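PDB 3QP9: type I polyketide synthase PikAII from Streptomyces venezuelae, which takes part in building polyketide chains and carries a C2-type ketoreductase domain that probably epimerises its substrate rather than reducing it. Local coordinates for residues R91-L96 with L142-V147; R51-V56 with G105-V110; P395-F400 with D432-T437; W247-G252 with P342-L347; R231-A236 with A510-A515. All blocks are in the same frame, centred on the assembly; numbering follows the deposited sequence.

Contact 1 of 5, residues R91-L96 with L142-V147; sequences RLAATL and LEDAGV
In both L96 (chi1 -65°) and L142 (chi1 -73°) the CG sits anti to the carbonyl carbon and beside the backbone N, and this brings the leucine ends together although the CA-CB bond of L142 heads away from 91-96. The side chains cross obliquely: CD2 of L96 lies 3.8 Å from CD2 of L142, while CD1 of L96 rests 3.6 Å from the backbone N of L142. A145 comes next. Its methyl CB is within 3.4 Å of the carbonyl O of A93 and 3.7 Å of CB of L96; the CA atoms of A93 and A145 are 5.0 Å apart, the closest backbone approach here. Nearer the solvent the CB atoms of A93 and D144 meet at 3.6 Å. The carboxylate of D144 turns to R89, a salt bridge, and to the amide of Q90, in the first turn of helix 89-102. Both helices belong to the truncated Rossmann-like subdomain that precedes the catalytic half of such ketoreductases, where they pack side by side against the parallel strands; L142 and V147 also touch V110 of strand 109-112, and L92 reaches across to T137, L138 and A141. Helix 130-144 ends here in a Schellman motif. G146, with a positive phi of 66°, directs its N to the carbonyl O of E143, and the N of V147 bonds to the carbonyl O of L142 at 3.0 Å. These two bonds close the helix end and turn the chain to V147, whose CG2 lies 4.4 Å from CB of L96.

Contact 2 of 5, residues R51-V56 with G105-V110; sequences RWLVVV and GAVDGV
The carbonyl O of R51 takes a short bond of 2.7 Å from the backbone N of D108 and a weak second one from the N of G109 at 3.5 Å. Two residues along from R51, the N of L53 donates to the O of G109 at 3.1 Å. These bonds set strand 51-57 alongside strand 109-112 in parallel, W52 pairing with G109 and L53 with V110, inside the Rossmann-like sheet of the N-terminal subdomain; strand 77-83 flanks the other edge of 51-57 through V79 and L81. On the face that carries W52, the indole folds over the neighbouring strand, its CG anti to the carbonyl carbon (chi1 -84°). CA of G109 sits 3.4 Å from the centroid of the six-membered ring and only 5° off its normal, a CH-pi contact, with the carbonyl carbon of D108 above the same face toward the rim. Having no side chain, G109 lets the ring lie directly on the main chain. The opposite face, that of L53 and V110, is aliphatic: CG2 of V107 presses on CG of R51 at 3.5 Å and stands 4.2 Å from CD2 of L53, and CG1 of V110 meets CG2 of V55 at 4.0 Å. Beyond its CG, R51 bends away, and its NE makes a long, weak ion pair with D77. The cross-strand hydrogen bonds thus all join main-chain atoms, and the indole covers the peptide at G109, taking the place that a CB there would occupy.

Contact 3 of 5, residues P395-F400 with D432-T437; sequences PVLVLF and DGPTVT
The carbonyl O of L397 receives the backbone N of T437 at 2.8 Å. A CA-H contact adds to this, CA of V436 lying 3.2 Å from the O of L397. The ladder runs on either side: the N of L397 donates to the O of T435 at 3.0 Å, and the N of L399 reaches the O of T437 at 2.9 Å. A weak bond from the N of T435 to the O of P395 starts the series. On the face of L397 and V436 the side chains run abreast, CD2 of the leucine against CG2 of the valine, and CG1 of V436 touches CD1 of L399 at 3.7 Å. P434, entered through a cis peptide, sets CB 3.4 Å from the O of P395. Helix 363-386 packs over this face through A377, D381 and L384, and L479 of helix 468-481 over that of V398 and T437. The strands are the ends of a beta-alpha-beta unit, with helix 413-426 between them, in the Rossmann fold of the ketoreductase domain. The T437 hydroxyl bonds to the carbonyl O of D483 and the O of V436 pairs with the hydroxyl of T484, so these buried polar atoms have partners beyond the ladder.

Contact 4 of 5, residues W247-G252 with P342-L347; sequences WWQADG and PLSAVL
The loop that leads into strand 253-256, the first of the catalytic Rossmann fold, lies across the start of strand 343-348, its neighbour in the sheet, and S344 is where the two join. The hydroxyl OG, placed anti to the backbone N (chi1 -178°), accepts the backbone N-H of Q249 at 2.8 Å with an N-H...O angle of 152°, and also lies 3.3 Å from CA of W248. Q249 opens a type I turn closed by the N of G252 bonding to the O of Q249 at 3.0 Å. At its far end CA of G252, with no side chain in the way, settles 3.3 Å from the O of P342 and 4.0 Å from CB of S344. Before the turn the two tryptophans carry the contact. CD1 of W248 stands above the centre of the W247 ring, 3.4 Å from its plane. CB of A345 comes to the edge of that same ring, near its plane, and CD2 of L347 lies 4.0 Å from CZ3 of W247, the two side chains nearly perpendicular. NE1 of W247 bonds to OD2 of D476, and L271 of helix 262-274 packs on both indoles. The single hydrogen bond between the two segments therefore ends on a buried serine hydroxyl, beside a close backbone approach of G252 to P342 and apolar contacts of the indoles.

Contact 5 of 5, residues R231-A236 with A510-A515; sequences RRLVRA and ADLPEA
OE2 of E514 is gripped twice by R235: NE donates at 3.0 Å and NH1, weakly, at 3.2 Å, together a salt bridge. The carboxylate stands almost perpendicular to the guanidinium, its plane 88° away; OE2 lies in the guanidinium plane but is itself met from above the carboxylate plane. Strand 227-235, an antiparallel strand of the region joining the two Rossmann-like halves, is thus tied to helix 513-516 near the C terminus, whose N-cap position is L512. The extended chain of R235 also serves as a surface for that residue, CG touching CD1 of L512 at 3.7 Å, while NH2 of R235 bonds to the carbonyl O of S27. W493 covers L233, R235, L512 and E514 together. L233 meets L512 through their CD2 methyls. The second ion pair is looser. With chi2 bent to -61°, the arm of R232 passes at a slant over D511, CG and CD near OD2, the guanidinium and carboxylate planes 63° apart. NE gives OD2 of D511 a weak, bent hydrogen bond of 3.4 Å within the salt bridge; a water bonded to both NH1 of R232 and OD1 of D511 adds an indirect link. The stronger partner of R232 is E218, and its NH2 donates to the O of R231, so this charge is probably well neutralised. The backbones meet mainly through solvent. One water gives to the O of L233 at 2.8 Å and takes the N of D511 at 2.7 Å; another accepts from the N of R235 at 3.0 Å and donates to the O of D511.

How the contacts relate
From the N terminus, contact 2 opens first, at strand 51-57, and contact 1 opens at helix 89-102 before contact 2 has closed; the two loops therefore cross, and their centres lie about 11 Å apart, L96 packing against L53. Both belong to the N-terminal subdomain. Contact 5 then opens at 231-236 and closes only at 510-515, enclosing contact 4 and contact 3, which follow one another within it. These two meet where strand 343-348 pairs with 396-402 in the catalytic half, on the opposite side of the chain's centre from contacts 1 and 2. Contact 5 thus brings the C-terminal end back to the strands that join the halves.

Contact 1 of 5, residues R91-L96 with L142-V147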
# COMPACT_ATOMS: atom_id res chain seq x y z
N ARG A 91 26.52 3.03 9.25
CA ARG A 91 26.46 3.96 10.39
C ARG A 91 25.38 3.57 11.40
O ARG A 91 25.63 3.62 12.61
CB ARG A 91 26.25 5.40 9.93
CG ARG A 91 27.23 5.84 8.85
CD ARG A 91 28.55 6.32 9.44
NE ARG A 91 29.37 7.09 8.51
CZ ARG A 91 29.02 8.24 7.92
NH1 ARG A 91 27.81 8.78 8.12
NH2 ARG A 91 29.87 8.87 7.11
N LEU A 92 24.19 3.19 10.90
CA LEU A 92 23.08 2.84 11.78
C LEU A 92 23.39 1.54 12.52
O LEU A 92 23.07 1.43 13.69
CB LEU A 92 21.76 2.68 11.01
CG LEU A 92 20.48 3.29 11.60
CD1 LEU A 92 19.22 2.94 10.74
CD2 LEU A 92 20.24 2.94 13.02
N ALA A 93 23.96 0.55 11.82
CA ALA A 93 24.33 -0.73 12.45
C ALA A 93 25.37 -0.52 13.59
O ALA A 93 25.29 -1.17 14.63
CB ALA A 93 24.87 -1.75 11.40
N ALA A 94 26.29 0.41 13.39
CA ALA A 94 27.34 0.74 14.42
C ALA A 94 26.60 1.33 15.61
O ALA A 94 26.84 0.98 16.75
CB ALA A 94 28.26 1.77 13.87
N THR A 95 25.63 2.18 15.30
CA THR A 95 24.88 2.87 16.33
C THR A 95 24.10 1.87 17.14
O THR A 95 24.08 1.95 18.36
CB THR A 95 23.90 3.91 15.70
OG1 THR A 95 24.68 4.89 15.02
CG2 THR A 95 23.02 4.58 16.74
N LEU A 96 23.44 0.94 16.45
CA LEU A 96 22.71 -0.16 17.10
C LEU A 96 23.61 -1.14 17.91
O LEU A 96 23.29 -1.45 19.06
CB LEU A 96 21.88 -0.93 16.09
CG LEU A 96 20.72 -0.20 15.41
CD1 LEU A 96 20.42 -0.91 14.08
CD2 LEU A 96 19.45 -0.04 16.33
N LEU A 142 19.47 -3.47 11.75
CA LEU A 142 19.19 -4.38 12.89
C LEU A 142 19.85 -5.78 12.74
O LEU A 142 20.45 -6.31 13.68
CB LEU A 142 17.67 -4.53 13.07
CG LEU A 142 17.04 -3.25 13.68
CD1 LEU A 142 15.50 -3.31 13.55
CD2 LEU A 142 17.46 -3.01 15.14
N GLU A 143 19.72 -6.38 11.57
CA GLU A 143 20.33 -7.68 11.32
C GLU A 143 21.86 -7.53 11.26
O GLU A 143 22.54 -8.39 11.79
CB GLU A 143 19.80 -8.34 10.04
CG GLU A 143 20.07 -9.85 10.00
CD GLU A 143 19.52 -10.57 8.75
OE1 GLU A 143 19.25 -11.80 8.85
OE2 GLU A 143 19.36 -9.92 7.67
N ASP A 144 22.39 -6.44 10.70
CA ASP A 144 23.87 -6.22 10.66
C ASP A 144 24.44 -6.07 12.06
O ASP A 144 25.56 -6.50 12.31
CB ASP A 144 24.29 -4.97 9.90
CG ASP A 144 23.83 -4.95 8.46
OD1 ASP A 144 23.70 -3.80 7.93
OD2 ASP A 144 23.59 -6.04 7.87
N ALA A 145 23.71 -5.40 12.95
CA ALA A 145 24.11 -5.31 14.35
C ALA A 145 23.78 -6.53 15.27
O ALA A 145 24.10 -6.51 16.47
CB ALA A 145 23.55 -4.03 14.94
N GLY A 146 23.08 -7.54 14.73
CA GLY A 146 22.68 -8.73 15.49
C GLY A 146 21.66 -8.53 16.62
O GLY A 146 21.68 -9.28 17.60
N VAL A 147 20.78 -7.52 16.46
CA VAL A 147 19.65 -7.24 17.38
C VAL A 147 18.57 -8.21 17.02
O VAL A 147 18.04 -8.16 15.92
CB VAL A 147 19.10 -5.78 17.23
CG1 VAL A 147 17.97 -5.50 18.24
CG2 VAL A 147 20.22 -4.75 17.44

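Contact 2 of 5, residues R51-V56 with G105-V110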
# COMPACT_ATOMS: atom_id res chain seq x y z
N ARG A 51 14.96 -3.26 28.27
CA ARG A 51 15.47 -2.17 27.47
C ARG A 51 14.69 -2.13 26.15
O ARG A 51 14.67 -3.16 25.43
CB ARG A 51 16.98 -2.35 27.20
CG ARG A 51 17.64 -1.24 26.35
CD ARG A 51 18.07 -0.01 27.13
NE ARG A 51 18.59 -0.34 28.46
CZ ARG A 51 19.87 -0.25 28.86
NH1 ARG A 51 20.84 0.17 28.05
NH2 ARG A 51 20.17 -0.58 30.11
N TRP A 52 14.11 -0.95 25.84
CA TRP A 52 13.50 -0.65 24.53
C TRP A 52 14.34 0.41 23.79
O TRP A 52 14.60 1.50 24.32
CB TRP A 52 12.01 -0.21 24.66
CG TRP A 52 11.10 -1.44 24.73
CD1 TRP A 52 10.93 -2.26 25.82
CD2 TRP A 52 10.32 -2.04 23.66
NE1 TRP A 52 10.08 -3.29 25.51
CE2 TRP A 52 9.71 -3.19 24.18
CE3 TRP A 52 10.05 -1.69 22.33
CZ2 TRP A 52 8.86 -4.01 23.42
CZ3 TRP A 52 9.23 -2.54 21.55
CH2 TRP A 52 8.65 -3.67 22.12
N LEU A 53 14.78 0.12 22.59
CA LEU A 53 15.43 1.16 21.83
C LEU A 53 14.37 1.90 21.05
O LEU A 53 13.52 1.26 20.38
CB LEU A 53 16.45 0.57 20.84
CG LEU A 53 17.59 -0.28 21.41
CD1 LEU A 53 18.57 -0.58 20.33
CD2 LEU A 53 18.28 0.38 22.64
N VAL A 54 14.40 3.21 21.12
CA VAL A 54 13.47 4.03 20.36
C VAL A 54 14.25 4.75 19.31
O VAL A 54 15.11 5.55 19.62
CB VAL A 54 12.63 4.96 21.25
CG1 VAL A 54 11.61 5.81 20.41
CG2 VAL A 54 11.98 4.12 22.32
N VAL A 55 14.05 4.36 18.07
CA VAL A 55 14.69 5.01 16.98
C VAL A 55 13.93 6.18 16.41
O VAL A 55 12.95 5.96 15.74
CB VAL A 55 14.95 4.04 15.88
CG1 VAL A 55 15.94 4.63 14.89
CG2 VAL A 55 15.45 2.75 16.46
N VAL A 56 14.45 7.39 16.62
CA VAL A 56 13.83 8.65 16.27
C VAL A 56 14.64 9.34 15.16
O VAL A 56 15.88 9.30 15.17
CB VAL A 56 13.80 9.52 17.54
CG1 VAL A 56 13.01 10.79 17.37
CG2 VAL A 56 13.22 8.67 18.66
N GLY A 105 24.21 -6.92 25.56
CA GLY A 105 24.00 -7.88 24.48
C GLY A 105 22.60 -8.32 24.16
O GLY A 105 22.42 -9.15 23.26
N ALA A 106 21.61 -7.76 24.89
CA ALA A 106 20.21 -8.03 24.67
C ALA A 106 19.32 -6.84 25.00
O ALA A 106 19.61 -5.99 25.86
CB ALA A 106 19.75 -9.28 25.45
N VAL A 107 18.18 -6.81 24.31
CA VAL A 107 17.28 -5.71 24.42
C VAL A 107 15.90 -6.39 24.21
O VAL A 107 15.82 -7.53 23.67
CB VAL A 107 17.73 -4.72 23.35
CG1 VAL A 107 16.61 -4.33 22.43
CG2 VAL A 107 18.52 -3.56 23.95
N ASP A 108 14.85 -5.75 24.72
CA ASP A 108 13.56 -6.38 24.71
C ASP A 108 12.70 -6.00 23.52
O ASP A 108 11.86 -6.80 23.15
CB ASP A 108 12.82 -6.12 26.01
CG ASP A 108 13.54 -6.79 27.22
OD1 ASP A 108 14.14 -7.84 27.03
OD2 ASP A 108 13.44 -6.26 28.36
N GLY A 109 12.95 -4.84 22.91
CA GLY A 109 12.22 -4.50 21.70
C GLY A 109 12.84 -3.30 21.04
O GLY A 109 13.67 -2.59 21.63
N VAL A 110 12.40 -3.04 19.82
CA VAL A 110 12.80 -1.88 19.05
C VAL A 110 11.53 -1.24 18.43
O VAL A 110 10.75 -1.94 17.77
CB VAL A 110 13.73 -2.26 17.87
CG1 VAL A 110 14.23 -0.99 17.07
CG2 VAL A 110 14.98 -3.07 18.39

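Contact 3 of 5, residues P395-F400 with D432-T437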
# COMPACT_ATOMS: atom_id res chain seq x y z
N PRO A 395 -14.53 13.79 -11.70
CA PRO A 395 -14.15 12.59 -12.43
C PRO A 395 -13.85 11.47 -11.41
O PRO A 395 -13.48 11.76 -10.27
CB PRO A 395 -12.89 13.02 -13.16
CG PRO A 395 -12.80 14.57 -12.92
CD PRO A 395 -13.43 14.73 -11.57
N VAL A 396 -14.03 10.20 -11.80
CA VAL A 396 -13.59 9.06 -11.03
C VAL A 396 -12.10 8.72 -11.36
O VAL A 396 -11.72 8.55 -12.55
CB VAL A 396 -14.52 7.85 -11.42
CG1 VAL A 396 -13.78 6.51 -11.58
CG2 VAL A 396 -15.84 7.82 -10.60
N LEU A 397 -11.28 8.56 -10.34
CA LEU A 397 -9.91 8.19 -10.51
C LEU A 397 -9.72 6.79 -9.93
O LEU A 397 -9.90 6.58 -8.69
CB LEU A 397 -9.01 9.20 -9.80
CG LEU A 397 -7.49 8.82 -9.77
CD1 LEU A 397 -6.75 8.78 -11.17
CD2 LEU A 397 -6.77 9.82 -8.91
N VAL A 398 -9.43 5.84 -10.82
CA VAL A 398 -9.33 4.49 -10.51
C VAL A 398 -7.89 4.09 -10.59
O VAL A 398 -7.26 4.13 -11.66
CB VAL A 398 -10.18 3.60 -11.49
CG1 VAL A 398 -10.11 2.14 -11.06
CG2 VAL A 398 -11.59 4.13 -11.53
N LEU A 399 -7.33 3.73 -9.43
CA LEU A 399 -5.93 3.21 -9.31
C LEU A 399 -5.84 1.70 -9.31
O LEU A 399 -6.56 0.97 -8.54
CB LEU A 399 -5.37 3.77 -7.98
CG LEU A 399 -5.63 5.27 -7.81
CD1 LEU A 399 -4.96 5.82 -6.42
CD2 LEU A 399 -5.00 6.06 -9.00
N PHE A 400 -4.95 1.19 -10.15
CA PHE A 400 -4.66 -0.25 -10.17
C PHE A 400 -3.53 -0.54 -9.19
O PHE A 400 -2.39 -0.21 -9.46
CB PHE A 400 -4.29 -0.72 -11.62
CG PHE A 400 -5.50 -1.01 -12.50
CD1 PHE A 400 -6.60 -0.19 -12.48
CD2 PHE A 400 -5.53 -2.12 -13.34
CE1 PHE A 400 -7.71 -0.48 -13.29
CE2 PHE A 400 -6.66 -2.42 -14.14
CZ PHE A 400 -7.73 -1.65 -14.12
N ASP A 432 -14.13 17.76 -2.58
CA ASP A 432 -14.80 18.05 -3.86
C ASP A 432 -14.57 17.02 -4.97
O ASP A 432 -15.07 17.19 -6.09
CB ASP A 432 -14.55 19.51 -4.33
CG ASP A 432 -15.49 20.53 -3.63
OD1 ASP A 432 -15.31 20.79 -2.43
OD2 ASP A 432 -16.44 21.05 -4.27
N GLY A 433 -13.86 15.94 -4.66
CA GLY A 433 -13.45 15.00 -5.71
C GLY A 433 -11.96 15.18 -5.91
O GLY A 433 -11.36 15.95 -5.17
N PRO A 434 -11.34 14.42 -6.84
CA PRO A 434 -11.97 13.32 -7.56
C PRO A 434 -12.36 12.20 -6.58
O PRO A 434 -11.79 12.08 -5.47
CB PRO A 434 -10.84 12.83 -8.49
CG PRO A 434 -9.54 13.16 -7.78
CD PRO A 434 -9.88 14.48 -7.07
N THR A 435 -13.28 11.33 -6.97
CA THR A 435 -13.61 10.22 -6.13
C THR A 435 -12.60 9.14 -6.49
O THR A 435 -12.61 8.63 -7.62
CB THR A 435 -14.97 9.72 -6.53
OG1 THR A 435 -15.93 10.77 -6.31
CG2 THR A 435 -15.34 8.44 -5.73
N VAL A 436 -11.74 8.78 -5.56
CA VAL A 436 -10.66 7.79 -5.86
C VAL A 436 -11.06 6.38 -5.46
O VAL A 436 -11.59 6.18 -4.34
CB VAL A 436 -9.41 8.15 -5.13
CG1 VAL A 436 -8.26 7.01 -5.37
CG2 VAL A 436 -8.98 9.57 -5.52
N THR A 437 -10.87 5.39 -6.34
CA THR A 437 -11.09 3.99 -5.97
C THR A 437 -9.74 3.37 -6.17
O THR A 437 -9.10 3.68 -7.19
CB THR A 437 -12.15 3.33 -6.90
OG1 THR A 437 -13.44 3.92 -6.65
CG2 THR A 437 -12.28 1.82 -6.68

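Contact 4 of 5, residues W247-G252 with P342-L347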
# COMPACT_ATOMS: atom_id res chain seq x y z
N TRP A 247 -20.40 5.11 -13.72
CA TRP A 247 -19.19 5.67 -13.25
C TRP A 247 -18.42 6.41 -14.38
O TRP A 247 -17.35 6.86 -14.12
CB TRP A 247 -18.28 4.60 -12.57
CG TRP A 247 -17.91 3.35 -13.37
CD1 TRP A 247 -18.65 2.21 -13.45
CD2 TRP A 247 -16.75 3.12 -14.17
NE1 TRP A 247 -18.05 1.29 -14.26
CE2 TRP A 247 -16.86 1.81 -14.71
CE3 TRP A 247 -15.66 3.93 -14.55
CZ2 TRP A 247 -15.90 1.25 -15.58
CZ3 TRP A 247 -14.69 3.37 -15.36
CH2 TRP A 247 -14.82 2.05 -15.89
N TRP A 248 -18.96 6.46 -15.60
CA TRP A 248 -18.40 7.23 -16.72
C TRP A 248 -19.62 7.75 -17.51
O TRP A 248 -20.78 7.22 -17.34
CB TRP A 248 -17.37 6.48 -17.58
CG TRP A 248 -17.84 5.17 -18.12
CD1 TRP A 248 -17.54 3.93 -17.60
CD2 TRP A 248 -18.73 4.94 -19.23
NE1 TRP A 248 -18.16 2.95 -18.34
CE2 TRP A 248 -18.92 3.54 -19.33
CE3 TRP A 248 -19.39 5.79 -20.18
CZ2 TRP A 248 -19.75 2.96 -20.31
CZ3 TRP A 248 -20.21 5.21 -21.17
CH2 TRP A 248 -20.40 3.83 -21.21
N GLN A 249 -19.41 8.86 -18.23
CA GLN A 249 -20.50 9.39 -19.07
C GLN A 249 -20.14 9.17 -20.57
O GLN A 249 -19.04 9.34 -20.91
CB GLN A 249 -20.82 10.87 -18.79
CG GLN A 249 -20.93 11.33 -17.33
CD GLN A 249 -20.84 12.91 -17.23
OE1 GLN A 249 -20.93 13.50 -16.17
NE2 GLN A 249 -20.65 13.56 -18.37
N ALA A 250 -21.05 8.70 -21.41
CA ALA A 250 -20.77 8.47 -22.86
C ALA A 250 -20.21 9.73 -23.59
O ALA A 250 -19.34 9.60 -24.51
CB ALA A 250 -22.05 8.03 -23.59
N ASP A 251 -20.68 10.91 -23.19
CA ASP A 251 -20.17 12.18 -23.79
C ASP A 251 -18.87 12.64 -23.18
O ASP A 251 -18.37 13.72 -23.59
CB ASP A 251 -21.18 13.33 -23.63
CG ASP A 251 -22.47 13.10 -24.46
OD1 ASP A 251 -22.37 12.37 -25.48
OD2 ASP A 251 -23.55 13.66 -24.10
N GLY A 252 -18.33 11.92 -22.16
CA GLY A 252 -17.14 12.46 -21.46
C GLY A 252 -15.96 11.69 -22.08
O GLY A 252 -16.20 10.77 -22.91
N PRO A 342 -15.76 16.66 -21.40
CA PRO A 342 -14.76 16.80 -20.28
C PRO A 342 -14.36 15.45 -19.68
O PRO A 342 -15.08 14.46 -19.83
CB PRO A 342 -15.50 17.63 -19.22
CG PRO A 342 -16.77 18.08 -19.86
CD PRO A 342 -17.04 17.35 -21.13
N LEU A 343 -13.24 15.46 -18.97
CA LEU A 343 -12.81 14.28 -18.27
C LEU A 343 -13.93 13.65 -17.33
O LEU A 343 -14.45 14.32 -16.45
CB LEU A 343 -11.53 14.66 -17.50
CG LEU A 343 -10.36 13.73 -17.28
CD1 LEU A 343 -9.95 13.73 -15.80
CD2 LEU A 343 -10.63 12.37 -17.79
N SER A 344 -14.28 12.39 -17.58
CA SER A 344 -15.33 11.64 -16.88
C SER A 344 -14.68 10.59 -15.92
O SER A 344 -15.20 10.31 -14.84
CB SER A 344 -16.19 10.90 -17.90
OG SER A 344 -17.20 10.21 -17.28
N ALA A 345 -13.59 9.96 -16.35
CA ALA A 345 -12.99 8.93 -15.53
C ALA A 345 -11.57 8.70 -15.96
O ALA A 345 -11.22 8.87 -17.12
CB ALA A 345 -13.81 7.59 -15.56
N VAL A 346 -10.75 8.28 -15.01
CA VAL A 346 -9.36 7.93 -15.29
C VAL A 346 -9.07 6.47 -14.83
O VAL A 346 -9.41 6.13 -13.66
CB VAL A 346 -8.39 8.94 -14.54
CG1 VAL A 346 -6.94 8.50 -14.72
CG2 VAL A 346 -8.52 10.25 -15.08
N LEU A 347 -8.50 5.63 -15.71
CA LEU A 347 -8.07 4.31 -15.38
C LEU A 347 -6.57 4.35 -15.38
O LEU A 347 -5.96 4.45 -16.42
CB LEU A 347 -8.56 3.14 -16.30
CG LEU A 347 -10.08 3.10 -16.39
CD1 LEU A 347 -10.52 1.79 -17.17
CD2 LEU A 347 -10.70 3.05 -15.01

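Contact 5 of 5, residues R231-A236 with A510-A515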
# COMPACT_ATOMS: atom_id res chain seq x y z
N ARG A 231 -6.25 -5.59 11.94
CA ARG A 231 -6.46 -5.72 10.49
C ARG A 231 -6.86 -7.12 10.03
O ARG A 231 -6.23 -8.17 10.41
CB ARG A 231 -5.18 -5.27 9.77
CG ARG A 231 -5.35 -5.04 8.22
CD ARG A 231 -4.19 -4.06 7.77
NE ARG A 231 -4.21 -3.91 6.28
CZ ARG A 231 -3.67 -4.77 5.41
NH1 ARG A 231 -3.73 -4.49 4.08
NH2 ARG A 231 -3.20 -5.95 5.78
N ARG A 232 -7.88 -7.16 9.20
CA ARG A 232 -8.45 -8.45 8.74
C ARG A 232 -8.77 -8.35 7.26
O ARG A 232 -9.36 -7.34 6.85
CB ARG A 232 -9.82 -8.69 9.53
CG ARG A 232 -9.64 -9.03 11.01
CD ARG A 232 -8.81 -10.38 11.17
NE ARG A 232 -8.80 -10.79 12.60
CZ ARG A 232 -7.87 -10.41 13.46
NH1 ARG A 232 -7.89 -10.84 14.71
NH2 ARG A 232 -6.90 -9.60 13.05
N LEU A 233 -8.44 -9.35 6.45
CA LEU A 233 -9.01 -9.50 5.10
C LEU A 233 -10.27 -10.32 5.15
O LEU A 233 -10.26 -11.44 5.65
CB LEU A 233 -7.96 -10.15 4.20
CG LEU A 233 -8.45 -10.29 2.75
CD1 LEU A 233 -8.26 -8.85 2.18
CD2 LEU A 233 -7.50 -11.31 2.09
N VAL A 234 -11.40 -9.75 4.75
CA VAL A 234 -12.64 -10.46 4.77
C VAL A 234 -13.31 -10.47 3.39
O VAL A 234 -13.02 -9.64 2.50
CB VAL A 234 -13.66 -9.85 5.84
CG1 VAL A 234 -13.02 -9.93 7.32
CG2 VAL A 234 -14.04 -8.47 5.42
N ARG A 235 -14.30 -11.35 3.19
CA ARG A 235 -15.07 -11.28 1.94
C ARG A 235 -15.91 -10.03 1.89
O ARG A 235 -16.49 -9.60 2.90
CB ARG A 235 -16.06 -12.46 1.80
CG ARG A 235 -15.35 -13.67 1.33
CD ARG A 235 -16.24 -14.83 0.92
NE ARG A 235 -15.32 -15.95 0.70
CZ ARG A 235 -14.62 -16.16 -0.40
NH1 ARG A 235 -13.77 -17.21 -0.47
NH2 ARG A 235 -14.79 -15.33 -1.43
N ALA A 236 -15.93 -9.43 0.74
CA ALA A 236 -16.76 -8.27 0.48
C ALA A 236 -17.85 -8.63 -0.52
O ALA A 236 -17.93 -8.05 -1.58
CB ALA A 236 -15.91 -7.11 -0.05
N ALA A 510 -7.92 -14.53 9.87
CA ALA A 510 -8.64 -15.20 10.96
C ALA A 510 -10.12 -15.16 10.76
O ALA A 510 -10.83 -16.02 11.27
CB ALA A 510 -8.26 -14.56 12.34
N ASP A 511 -10.58 -14.16 10.03
CA ASP A 511 -12.02 -13.92 9.93
C ASP A 511 -12.52 -14.21 8.46
O ASP A 511 -13.52 -13.70 7.97
CB ASP A 511 -12.35 -12.50 10.45
CG ASP A 511 -12.04 -12.30 12.01
OD1 ASP A 511 -11.70 -13.23 12.79
OD2 ASP A 511 -12.15 -11.15 12.43
N LEU A 512 -11.77 -15.01 7.74
CA LEU A 512 -12.17 -15.40 6.43
C LEU A 512 -12.34 -16.94 6.40
O LEU A 512 -11.35 -17.67 6.36
CB LEU A 512 -11.08 -14.95 5.43
CG LEU A 512 -11.25 -15.17 3.94
CD1 LEU A 512 -12.54 -14.51 3.64
CD2 LEU A 512 -10.12 -14.42 3.18
N PRO A 513 -13.59 -17.44 6.45
CA PRO A 513 -13.83 -18.91 6.62
C PRO A 513 -12.96 -19.93 5.85
O PRO A 513 -12.40 -20.81 6.48
CB PRO A 513 -15.30 -19.07 6.27
CG PRO A 513 -15.90 -17.75 6.84
CD PRO A 513 -14.85 -16.65 6.52
N GLU A 514 -12.86 -19.81 4.52
CA GLU A 514 -12.08 -20.78 3.74
C GLU A 514 -10.61 -20.73 4.15
O GLU A 514 -9.86 -21.72 4.03
CB GLU A 514 -12.21 -20.49 2.24
CG GLU A 514 -13.62 -20.42 1.64
CD GLU A 514 -14.59 -19.26 2.05
OE1 GLU A 514 -15.81 -19.51 1.82
OE2 GLU A 514 -14.26 -18.13 2.54
N ALA A 515 -10.13 -19.57 4.61
CA ALA A 515 -8.74 -19.53 5.00
C ALA A 515 -8.55 -20.02 6.43
O ALA A 515 -7.70 -20.87 6.69
CB ALA A 515 -8.17 -18.08 4.82
O HOH W 1 -10.16 -12.65 14.80
O HOH W 2 -9.71 -12.19 8.33
O HOH W 3 -14.95 -13.17 5.44